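Local coordinates for protein threonine synthase (Brucella melitensis bv. 1, PDB 4F4F) that probably catalyses the last step of threonine biosynthesis, using pyridoxal 5'-phosphate to convert O-phospho-L-homoserine and water into L-threonine and phosphate, at residues E103-L108 against V411-H416; A252-V257 against I278-I283; T285-I290 against A306-P311. One frame throughout, in Å; residues are numbered along the deposited sequence.

Interaction 1 of 3, residues E103-L108 against V411-H416; sequences EFVLEL and VLATAH. With PLP (pyridoxal-5'-phosphate), chain C.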
loop_
_atom_site.group_PDB
_atom_site.type_symbol
_atom_site.label_atom_id
_atom_site.label_comp_id
_atom_site.label_asym_id
_atom_site.label_seq_id
_atom_site.Cartn_x
_atom_site.Cartn_y
_atom_site.Cartn_z
ATOM N N GLU A 103 -18.272 -12.734 -9.486
ATOM C CA GLU A 103 -17.467 -12.210 -8.405
ATOM C C GLU A 103 -16.199 -13.014 -8.294
ATOM O O GLU A 103 -16.245 -14.260 -8.299
ATOM C CB GLU A 103 -18.233 -12.326 -7.094
ATOM C CG GLU A 103 -17.529 -11.842 -5.843
ATOM C CD GLU A 103 -18.325 -12.237 -4.603
ATOM O OE1 GLU A 103 -19.311 -11.527 -4.223
ATOM O OE2 GLU A 103 -17.993 -13.299 -4.023
ATOM N N PHE A 104 -15.080 -12.299 -8.166
ATOM C CA PHE A 104 -13.748 -12.876 -8.123
ATOM C C PHE A 104 -12.935 -12.211 -7.033
ATOM O O PHE A 104 -13.079 -10.985 -6.826
ATOM C CB PHE A 104 -13.063 -12.630 -9.458
ATOM C CG PHE A 104 -13.830 -13.176 -10.627
ATOM C CD1 PHE A 104 -14.887 -12.477 -11.157
ATOM C CD2 PHE A 104 -13.535 -14.405 -11.143
ATOM C CE1 PHE A 104 -15.627 -12.981 -12.209
ATOM C CE2 PHE A 104 -14.279 -14.928 -12.196
ATOM C CZ PHE A 104 -15.329 -14.208 -12.733
ATOM N N VAL A 105 -12.046 -12.966 -6.386
ATOM C CA VAL A 105 -11.142 -12.400 -5.406
ATOM C C VAL A 105 -9.755 -12.324 -6.061
ATOM O O VAL A 105 -9.324 -13.304 -6.678
ATOM C CB VAL A 105 -11.113 -13.274 -4.144
ATOM C CG1 VAL A 105 -9.948 -12.921 -3.280
ATOM C CG2 VAL A 105 -12.427 -13.098 -3.359
ATOM N N LEU A 106 -9.127 -11.144 -6.007
ATOM C CA LEU A 106 -7.774 -10.947 -6.521
ATOM C C LEU A 106 -6.825 -11.127 -5.336
ATOM O O LEU A 106 -6.823 -10.324 -4.403
ATOM C CB LEU A 106 -7.568 -9.543 -7.095
ATOM C CG LEU A 106 -6.219 -9.275 -7.782
ATOM C CD1 LEU A 106 -5.969 -10.300 -8.886
ATOM C CD2 LEU A 106 -6.262 -7.880 -8.385
ATOM N N GLU A 107 -6.042 -12.197 -5.370
ATOM C CA GLU A 107 -5.188 -12.552 -4.235
ATOM C C GLU A 107 -3.876 -11.799 -4.327
ATOM O O GLU A 107 -3.002 -12.129 -5.153
ATOM C CB GLU A 107 -4.937 -14.053 -4.229
ATOM C CG GLU A 107 -6.215 -14.850 -4.015
ATOM C CD GLU A 107 -5.989 -16.342 -3.882
ATOM O OE1 GLU A 107 -4.995 -16.882 -4.447
ATOM O OE2 GLU A 107 -6.816 -16.974 -3.193
ATOM N N LEU A 108 -3.713 -10.817 -3.462
ATOM C CA LEU A 108 -2.472 -10.028 -3.427
ATOM C C LEU A 108 -1.455 -10.505 -2.391
ATOM O O LEU A 108 -0.567 -9.733 -1.967
ATOM C CB LEU A 108 -2.841 -8.564 -3.206
ATOM C CG LEU A 108 -3.824 -7.977 -4.216
ATOM C CD1 LEU A 108 -4.129 -6.506 -3.838
ATOM C CD2 LEU A 108 -3.280 -8.136 -5.640
ATOM N N VAL A 411 -12.755 -8.326 -5.965
ATOM C CA VAL A 411 -12.515 -7.889 -4.598
ATOM C C VAL A 411 -11.045 -8.171 -4.315
ATOM O O VAL A 411 -10.592 -9.288 -4.475
ATOM C CB VAL A 411 -13.369 -8.689 -3.587
ATOM C CG1 VAL A 411 -13.146 -8.196 -2.173
ATOM C CG2 VAL A 411 -14.856 -8.637 -3.949
ATOM N N LEU A 412 -10.329 -7.166 -3.872
ATOM C CA LEU A 412 -8.918 -7.307 -3.507
ATOM C C LEU A 412 -8.787 -8.009 -2.159
ATOM O O LEU A 412 -9.308 -7.527 -1.123
ATOM C CB LEU A 412 -8.224 -5.940 -3.462
ATOM C CG LEU A 412 -7.690 -5.307 -4.743
ATOM C CD1 LEU A 412 -8.676 -5.401 -5.894
ATOM C CD2 LEU A 412 -7.100 -3.894 -4.533
ATOM N N ALA A 413 -8.117 -9.158 -2.183
ATOM C CA ALA A 413 -7.731 -9.861 -0.979
ATOM C C ALA A 413 -6.311 -9.430 -0.577
ATOM O O ALA A 413 -5.333 -9.809 -1.188
ATOM C CB ALA A 413 -7.848 -11.379 -1.163
ATOM N N THR A 414 -6.220 -8.645 0.496
ATOM C CA THR A 414 -5.019 -7.916 0.819
ATOM C C THR A 414 -4.072 -8.631 1.784
ATOM O O THR A 414 -2.976 -8.161 1.983
ATOM C CB THR A 414 -5.388 -6.531 1.406
ATOM O OG1 THR A 414 -6.326 -6.704 2.465
ATOM C CG2 THR A 414 -6.067 -5.628 0.350
ATOM N N ALA A 415 -4.487 -9.738 2.374
ATOM C CA ALA A 415 -3.613 -10.564 3.239
ATOM C C ALA A 415 -4.076 -11.989 3.230
ATOM O O ALA A 415 -5.261 -12.240 3.070
ATOM C CB ALA A 415 -3.609 -10.071 4.674
ATOM N N HIS A 416 -3.133 -12.902 3.475
ATOM C CA HIS A 416 -3.416 -14.319 3.615
ATOM C C HIS A 416 -4.074 -14.520 4.956
ATOM O O HIS A 416 -3.670 -13.867 5.930
ATOM C CB HIS A 416 -2.097 -15.090 3.558
ATOM C CG HIS A 416 -2.243 -16.592 3.444
ATOM N ND1 HIS A 416 -2.491 -17.385 4.504
ATOM C CD2 HIS A 416 -2.088 -17.440 2.340
ATOM C CE1 HIS A 416 -2.526 -18.670 4.094
ATOM N NE2 HIS A 416 -2.288 -18.701 2.768
HETATM N N1 PLP C . -5.504 -4.548 3.958
HETATM C C2 PLP C . -4.266 -4.985 4.407
HETATM C C2A PLP C . -3.953 -6.426 4.747
HETATM C C3 PLP C . -3.155 -4.000 4.546
HETATM O O3 PLP C . -1.919 -4.434 4.983
HETATM C C4 PLP C . -3.469 -2.564 4.211
HETATM C C4A PLP C . -2.448 -1.476 4.296
HETATM C C5 PLP C . -4.827 -2.209 3.729
HETATM C C6 PLP C . -5.776 -3.254 3.620
HETATM C C5A PLP C . -5.130 -0.749 3.334
HETATM O O4P PLP C . -4.343 -0.253 2.172
HETATM P P PLP C . -4.269 1.305 1.649
HETATM O O1P PLP C . -5.717 1.751 1.514
HETATM O O2P PLP C . -3.509 2.015 2.750
HETATM O O3P PLP C . -3.514 1.330 0.336
#
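V105, V411 and A413 line one face of the twisted pair of parallel strands 103-107 and 409-413, while L106 and L412 lie on the other. Along the seam, the strands are stitched by V411 N to F104 O, L106 N to V411 O, A413 N to L106 O and, just past the strand end, L108 N to A413 O (3.0 Å). On the first face, V105 CG1 presses onto A413 CB at 3.4 Å, tighter than usual van der Waals contact; CG1 stands anti to the backbone N (chi1 165°), which turns this methyl to the alanine. On the opposite face, L108 reaches back with CD1 to L412 CG (3.9 Å), the two leucine side chains running obliquely across one another.

Beyond the strand end lies the flat pyridine ring of the cofactor. T414 OG1 donates a hydrogen bond of 2.7 Å to its N1, the hydroxyl being held between backbone N and carbonyl carbon (chi1 51°). A hydroxyl donor here would be consistent with an unprotonated pyridine nitrogen, as in other fold-type II enzymes. A415 CB touches the ring methyl C2A at 3.7 Å.

Helix 390-402 packs on V411 and A413, helix 236-245 on L106, L108 and L412; strand 96-100 flanks 103-107, and strand 253-258 lies next to 409-413 on its other side from 103-107.

Interaction 2 of 3, residues A252-V257 against I278-I283; sequences AVSFTV and IEQLII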
loop_
_atom_site.group_PDB
_atom_site.type_symbol
_atom_site.label_atom_id
_atom_site.label_comp_id
_atom_site.label_asym_id
_atom_site.label_seq_id
_atom_site.Cartn_x
_atom_site.Cartn_y
_atom_site.Cartn_z
ATOM N N ALA A 252 -16.360 -3.388 -19.046
ATOM C CA ALA A 252 -15.862 -2.721 -17.858
ATOM C C ALA A 252 -15.850 -3.692 -16.689
ATOM O O ALA A 252 -16.675 -4.620 -16.611
ATOM C CB ALA A 252 -16.757 -1.538 -17.547
ATOM N N VAL A 253 -14.955 -3.436 -15.756
ATOM C CA VAL A 253 -14.766 -4.254 -14.566
ATOM C C VAL A 253 -14.885 -3.356 -13.346
ATOM O O VAL A 253 -14.549 -2.161 -13.406
ATOM C CB VAL A 253 -13.379 -4.954 -14.623
ATOM C CG1 VAL A 253 -13.080 -5.703 -13.307
ATOM C CG2 VAL A 253 -13.346 -5.946 -15.792
ATOM N N SER A 254 -15.416 -3.897 -12.252
ATOM C CA SER A 254 -15.507 -3.163 -10.993
ATOM C C SER A 254 -14.553 -3.739 -9.955
ATOM O O SER A 254 -14.212 -4.944 -9.977
ATOM C CB SER A 254 -16.947 -3.152 -10.454
ATOM O OG SER A 254 -17.795 -2.421 -11.298
ATOM N N PHE A 255 -14.110 -2.881 -9.050
ATOM C CA PHE A 255 -13.214 -3.290 -7.986
ATOM C C PHE A 255 -13.678 -2.801 -6.623
ATOM O O PHE A 255 -14.075 -1.644 -6.465
ATOM C CB PHE A 255 -11.811 -2.757 -8.210
ATOM C CG PHE A 255 -11.131 -3.296 -9.446
ATOM C CD1 PHE A 255 -11.341 -2.718 -10.677
ATOM C CD2 PHE A 255 -10.268 -4.363 -9.358
ATOM C CE1 PHE A 255 -10.691 -3.183 -11.797
ATOM C CE2 PHE A 255 -9.633 -4.860 -10.482
ATOM C CZ PHE A 255 -9.851 -4.260 -11.702
ATOM N N THR A 256 -13.544 -3.667 -5.627
ATOM C CA THR A 256 -13.724 -3.275 -4.246
ATOM C C THR A 256 -12.425 -3.489 -3.496
ATOM O O THR A 256 -11.813 -4.552 -3.577
ATOM C CB THR A 256 -14.885 -4.076 -3.593
ATOM O OG1 THR A 256 -16.087 -3.850 -4.331
ATOM C CG2 THR A 256 -15.114 -3.672 -2.109
ATOM N N VAL A 257 -12.024 -2.475 -2.737
ATOM C CA VAL A 257 -10.729 -2.451 -2.109
ATOM C C VAL A 257 -10.842 -2.220 -0.611
ATOM O O VAL A 257 -11.311 -1.138 -0.204
ATOM C CB VAL A 257 -9.907 -1.301 -2.680
ATOM C CG1 VAL A 257 -8.515 -1.279 -2.035
ATOM C CG2 VAL A 257 -9.823 -1.403 -4.196
ATOM N N ILE A 278 -13.406 0.887 -16.191
ATOM C CA ILE A 278 -13.775 0.516 -14.829
ATOM C C ILE A 278 -15.146 1.087 -14.588
ATOM O O ILE A 278 -15.448 2.236 -14.983
ATOM C CB ILE A 278 -12.733 1.014 -13.793
ATOM C CG1 ILE A 278 -11.455 0.161 -13.883
ATOM C CG2 ILE A 278 -13.246 0.956 -12.363
ATOM C CD1 ILE A 278 -10.317 0.645 -13.009
ATOM N N GLU A 279 -15.991 0.296 -13.961
ATOM C CA GLU A 279 -17.353 0.715 -13.676
ATOM C C GLU A 279 -17.346 1.322 -12.272
ATOM O O GLU A 279 -17.249 2.540 -12.130
ATOM C CB GLU A 279 -18.318 -0.460 -13.876
ATOM C CG GLU A 279 -19.758 -0.266 -13.391
ATOM C CD GLU A 279 -20.726 -1.337 -13.934
ATOM O OE1 GLU A 279 -21.320 -2.201 -13.182
ATOM O OE2 GLU A 279 -20.902 -1.299 -15.152
ATOM N N GLN A 280 -17.338 0.493 -11.232
ATOM C CA GLN A 280 -17.301 0.997 -9.865
ATOM C C GLN A 280 -15.940 0.799 -9.237
ATOM O O GLN A 280 -15.276 -0.242 -9.470
ATOM C CB GLN A 280 -18.293 0.249 -9.002
ATOM C CG GLN A 280 -19.772 0.510 -9.287
ATOM C CD GLN A 280 -20.673 -0.272 -8.329
ATOM O OE1 GLN A 280 -20.918 -1.466 -8.517
ATOM N NE2 GLN A 280 -21.162 0.397 -7.304
ATOM N N LEU A 281 -15.538 1.788 -8.447
ATOM C CA LEU A 281 -14.458 1.658 -7.497
ATOM C C LEU A 281 -15.104 1.799 -6.119
ATOM O O LEU A 281 -15.772 2.810 -5.847
ATOM C CB LEU A 281 -13.385 2.734 -7.718
ATOM C CG LEU A 281 -12.531 2.650 -8.980
ATOM C CD1 LEU A 281 -11.794 3.966 -9.214
ATOM C CD2 LEU A 281 -11.547 1.476 -8.859
ATOM N N ILE A 282 -14.981 0.778 -5.281
ATOM C CA ILE A 282 -15.728 0.757 -4.011
ATOM C C ILE A 282 -14.725 0.697 -2.878
ATOM O O ILE A 282 -13.853 -0.199 -2.829
ATOM C CB ILE A 282 -16.714 -0.436 -3.952
ATOM C CG1 ILE A 282 -17.660 -0.400 -5.159
ATOM C CG2 ILE A 282 -17.498 -0.404 -2.644
ATOM C CD1 ILE A 282 -18.720 -1.510 -5.193
ATOM N N ILE A 283 -14.837 1.665 -1.975
ATOM C CA ILE A 283 -14.010 1.769 -0.796
ATOM C C ILE A 283 -14.651 0.913 0.273
ATOM O O ILE A 283 -15.833 1.120 0.600
ATOM C CB ILE A 283 -13.952 3.248 -0.286
ATOM C CG1 ILE A 283 -13.450 4.225 -1.387
ATOM C CG2 ILE A 283 -13.149 3.330 1.006
ATOM C CD1 ILE A 283 -13.886 5.686 -1.227
HETATM O O HOH W 1 -20.246 -2.831 -10.767
#
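Segments 252-257 and 278-283 carry the two strands of a beta-alpha-beta unit, neighbours in the sheet and joined through helix 263-274. They run parallel, but a beta bulge shifts the register by one residue between V253 and F255, where the chain turns a corner at E279. Before the bulge E279 N bonds to V253 O (2.9 Å), the donor standing well above the carbonyl plane. Past it the regular ladder resumes, F255 N to Q280 O, I282 N to F255 O and V257 N to I282 O.

At the bulge itself a side chain takes over from the backbone: S254 OG accepts from Q280 N at 3.0 Å. With OG anti to its own carbonyl carbon (chi1 -66°), the hydroxyl leans across to the other strand and also lies 3.3 Å from E279 CB. A water lies among S254 OG, E279 OE1 and Q280 OE1, within bonding distance of the last two, though its contact with S254 OG is too short to carry weight; the amide of Q280 is further tied to S404 and K402.

Side chains fill the remaining seam. On one face I278 CG1 meets the edge of the F255 ring, 4.0 Å from CE1, the two side chains crossing near a right angle, and Y239 meets F255 edge-to-face. On the other, T256 OG1 rests 3.5 Å from I282 CB.

The two hydroxyls therefore fare differently: that of S254 pays for the bulge by satisfying a displaced N-H, whereas T256 OG1 is buried against isoleucine with no polar partner in the model.

Interaction 3 of 3, residues T285-I290 against A306-P311; sequences TNDNDI and AQTTSP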
loop_
_atom_site.group_PDB
_atom_site.type_symbol
_atom_site.label_atom_id
_atom_site.label_comp_id
_atom_site.label_asym_id
_atom_site.label_seq_id
_atom_site.Cartn_x
_atom_site.Cartn_y
_atom_site.Cartn_z
ATOM N N THR A 285 -14.388 -0.161 4.274
ATOM C CA THR A 285 -13.770 0.283 5.503
ATOM C C THR A 285 -14.218 -0.646 6.636
ATOM O O THR A 285 -15.235 -1.343 6.532
ATOM C CB THR A 285 -14.179 1.739 5.878
ATOM O OG1 THR A 285 -15.471 1.729 6.543
ATOM C CG2 THR A 285 -14.188 2.644 4.622
ATOM N N ASN A 286 -13.444 -0.633 7.710
ATOM C CA ASN A 286 -13.877 -1.178 8.978
ATOM C C ASN A 286 -14.634 -0.112 9.790
ATOM O O ASN A 286 -15.049 0.909 9.221
ATOM C CB ASN A 286 -12.721 -1.912 9.718
ATOM C CG ASN A 286 -11.623 -0.998 10.269
ATOM O OD1 ASN A 286 -11.846 0.160 10.631
ATOM N ND2 ASN A 286 -10.417 -1.562 10.385
ATOM N N ASP A 287 -14.862 -0.357 11.090
ATOM C CA ASP A 287 -15.536 0.620 11.971
ATOM C C ASP A 287 -14.900 2.020 11.958
ATOM O O ASP A 287 -15.546 3.000 12.287
ATOM C CB ASP A 287 -15.564 0.088 13.423
ATOM C CG ASP A 287 -16.159 -1.310 13.512
ATOM O OD1 ASP A 287 -17.387 -1.426 13.570
ATOM O OD2 ASP A 287 -15.395 -2.290 13.436
ATOM N N ASN A 288 -13.633 2.107 11.582
ATOM C CA ASN A 288 -12.993 3.403 11.349
ATOM C C ASN A 288 -13.365 3.852 9.941
ATOM O O ASN A 288 -12.678 3.564 8.960
ATOM C CB ASN A 288 -11.491 3.265 11.525
ATOM C CG ASN A 288 -11.133 2.826 12.921
ATOM O OD1 ASN A 288 -11.108 3.638 13.831
ATOM N ND2 ASN A 288 -10.873 1.536 13.104
ATOM N N ASP A 289 -14.483 4.548 9.860
ATOM C CA ASP A 289 -15.207 4.685 8.616
ATOM C C ASP A 289 -15.232 6.127 8.104
ATOM O O ASP A 289 -16.161 6.506 7.375
ATOM C CB ASP A 289 -16.623 4.136 8.824
ATOM C CG ASP A 289 -17.463 4.967 9.782
ATOM O OD1 ASP A 289 -16.957 5.806 10.578
ATOM O OD2 ASP A 289 -18.685 4.751 9.731
ATOM N N ILE A 290 -14.192 6.898 8.427
ATOM C CA ILE A 290 -14.079 8.280 7.946
ATOM C C ILE A 290 -14.388 8.391 6.462
ATOM O O ILE A 290 -15.144 9.262 6.053
ATOM C CB ILE A 290 -12.703 8.931 8.287
ATOM C CG1 ILE A 290 -12.787 10.453 8.070
ATOM C CG2 ILE A 290 -11.525 8.299 7.520
ATOM C CD1 ILE A 290 -11.577 11.164 8.617
ATOM N N ALA A 306 -10.985 3.022 16.659
ATOM C CA ALA A 306 -11.386 1.741 17.281
ATOM C C ALA A 306 -10.409 0.636 16.876
ATOM O O ALA A 306 -9.935 0.599 15.745
ATOM C CB ALA A 306 -12.808 1.360 16.873
ATOM N N GLN A 307 -10.065 -0.240 17.810
ATOM C CA GLN A 307 -9.275 -1.422 17.469
ATOM C C GLN A 307 -10.288 -2.445 16.956
ATOM O O GLN A 307 -11.341 -2.617 17.549
ATOM C CB GLN A 307 -8.481 -1.966 18.648
ATOM C CG GLN A 307 -7.051 -1.448 18.728
ATOM C CD GLN A 307 -6.975 0.033 19.030
ATOM O OE1 GLN A 307 -7.368 0.483 20.118
ATOM N NE2 GLN A 307 -6.452 0.806 18.076
ATOM N N THR A 308 -9.962 -3.076 15.842
ATOM C CA THR A 308 -10.855 -3.995 15.156
ATOM C C THR A 308 -10.069 -5.265 14.851
ATOM O O THR A 308 -8.925 -5.406 15.285
ATOM C CB THR A 308 -11.361 -3.401 13.813
ATOM O OG1 THR A 308 -10.274 -3.319 12.885
ATOM C CG2 THR A 308 -12.033 -1.999 13.995
ATOM N N THR A 309 -10.671 -6.173 14.087
ATOM C CA THR A 309 -10.000 -7.374 13.621
ATOM C C THR A 309 -9.304 -7.157 12.279
ATOM O O THR A 309 -8.692 -8.072 11.752
ATOM C CB THR A 309 -10.983 -8.569 13.522
ATOM O OG1 THR A 309 -12.146 -8.178 12.784
ATOM C CG2 THR A 309 -11.404 -9.082 14.983
ATOM N N SER A 310 -9.384 -5.945 11.728
ATOM C CA SER A 310 -8.659 -5.604 10.508
ATOM C C SER A 310 -7.694 -4.440 10.803
ATOM O O SER A 310 -7.878 -3.333 10.262
ATOM C CB SER A 310 -9.636 -5.253 9.381
ATOM O OG SER A 310 -10.706 -4.425 9.806
ATOM N N PRO A 311 -6.657 -4.686 11.649
ATOM C CA PRO A 311 -5.825 -3.585 12.160
ATOM C C PRO A 311 -5.106 -2.750 11.102
ATOM O O PRO A 311 -4.844 -1.571 11.344
ATOM C CB PRO A 311 -4.795 -4.295 13.054
ATOM C CG PRO A 311 -4.707 -5.665 12.498
ATOM C CD PRO A 311 -6.146 -5.981 12.124
#
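N286 OD1 is gripped by two N-H groups of N288, the backbone N at 2.8 Å and ND2 at 3.0 Å, while the other end of the same amide crosses to the facing loop. There N286 ND2 donates to S310 OG at 2.9 Å, the serine oxygen lying close to the amide plane. With its CG held between the backbone N and the carbonyl carbon (chi1 70°), N286 has its amide folded back over its own chain, where OD1 can meet N288.

The bond from N288 N closes an Asx turn, and in the facing loop T308 OG1 accepts from S310 N to make an ST turn, so each loop shapes itself with its own side chain. These loops follow strands 278-285 and 299-301 and lie near the cofactor, S310 being about 7 Å from it by its side chain. T308 OG1 also bonds to D314.

N288 makes the second bridge, pairing both ends of its amide with the backbone of a single residue. Its OD1 takes A306 N at 2.9 Å, in the carbonyl plane and on a lone pair, and its ND2 gives to A306 O at 3.0 Å, nearly straight at 172°. Because the same ND2 also serves N286 OD1, the rotation of the N288 amide is fixed from both sides. Nearby, T308 CG2 fits against D287 OD2 at 3.4 Å, the two side chains sliding past each other in opposite directions.

How the interactions relate
Interactions 1 and 2 belong to one mixed sheet, in which strands 103-107, 409-413, 253-258 and 278-285 lie in that order; their centres are 13 Å apart, and they meet where L412 N probably bonds T256 O and L412 CD2 packs on V257 CG2. Interaction 3 starts at the end of strand 278-285, its centre 21 Å from that of interaction 2 and 18 Å from that of interaction 1. Along the chain, interaction 2 is completed before interaction 3, and both fall between the halves of interaction 1, which brings a strand from the C-terminal part of the chain in beside the earlier ones. Strand ends and following loops thus converge around the cofactor.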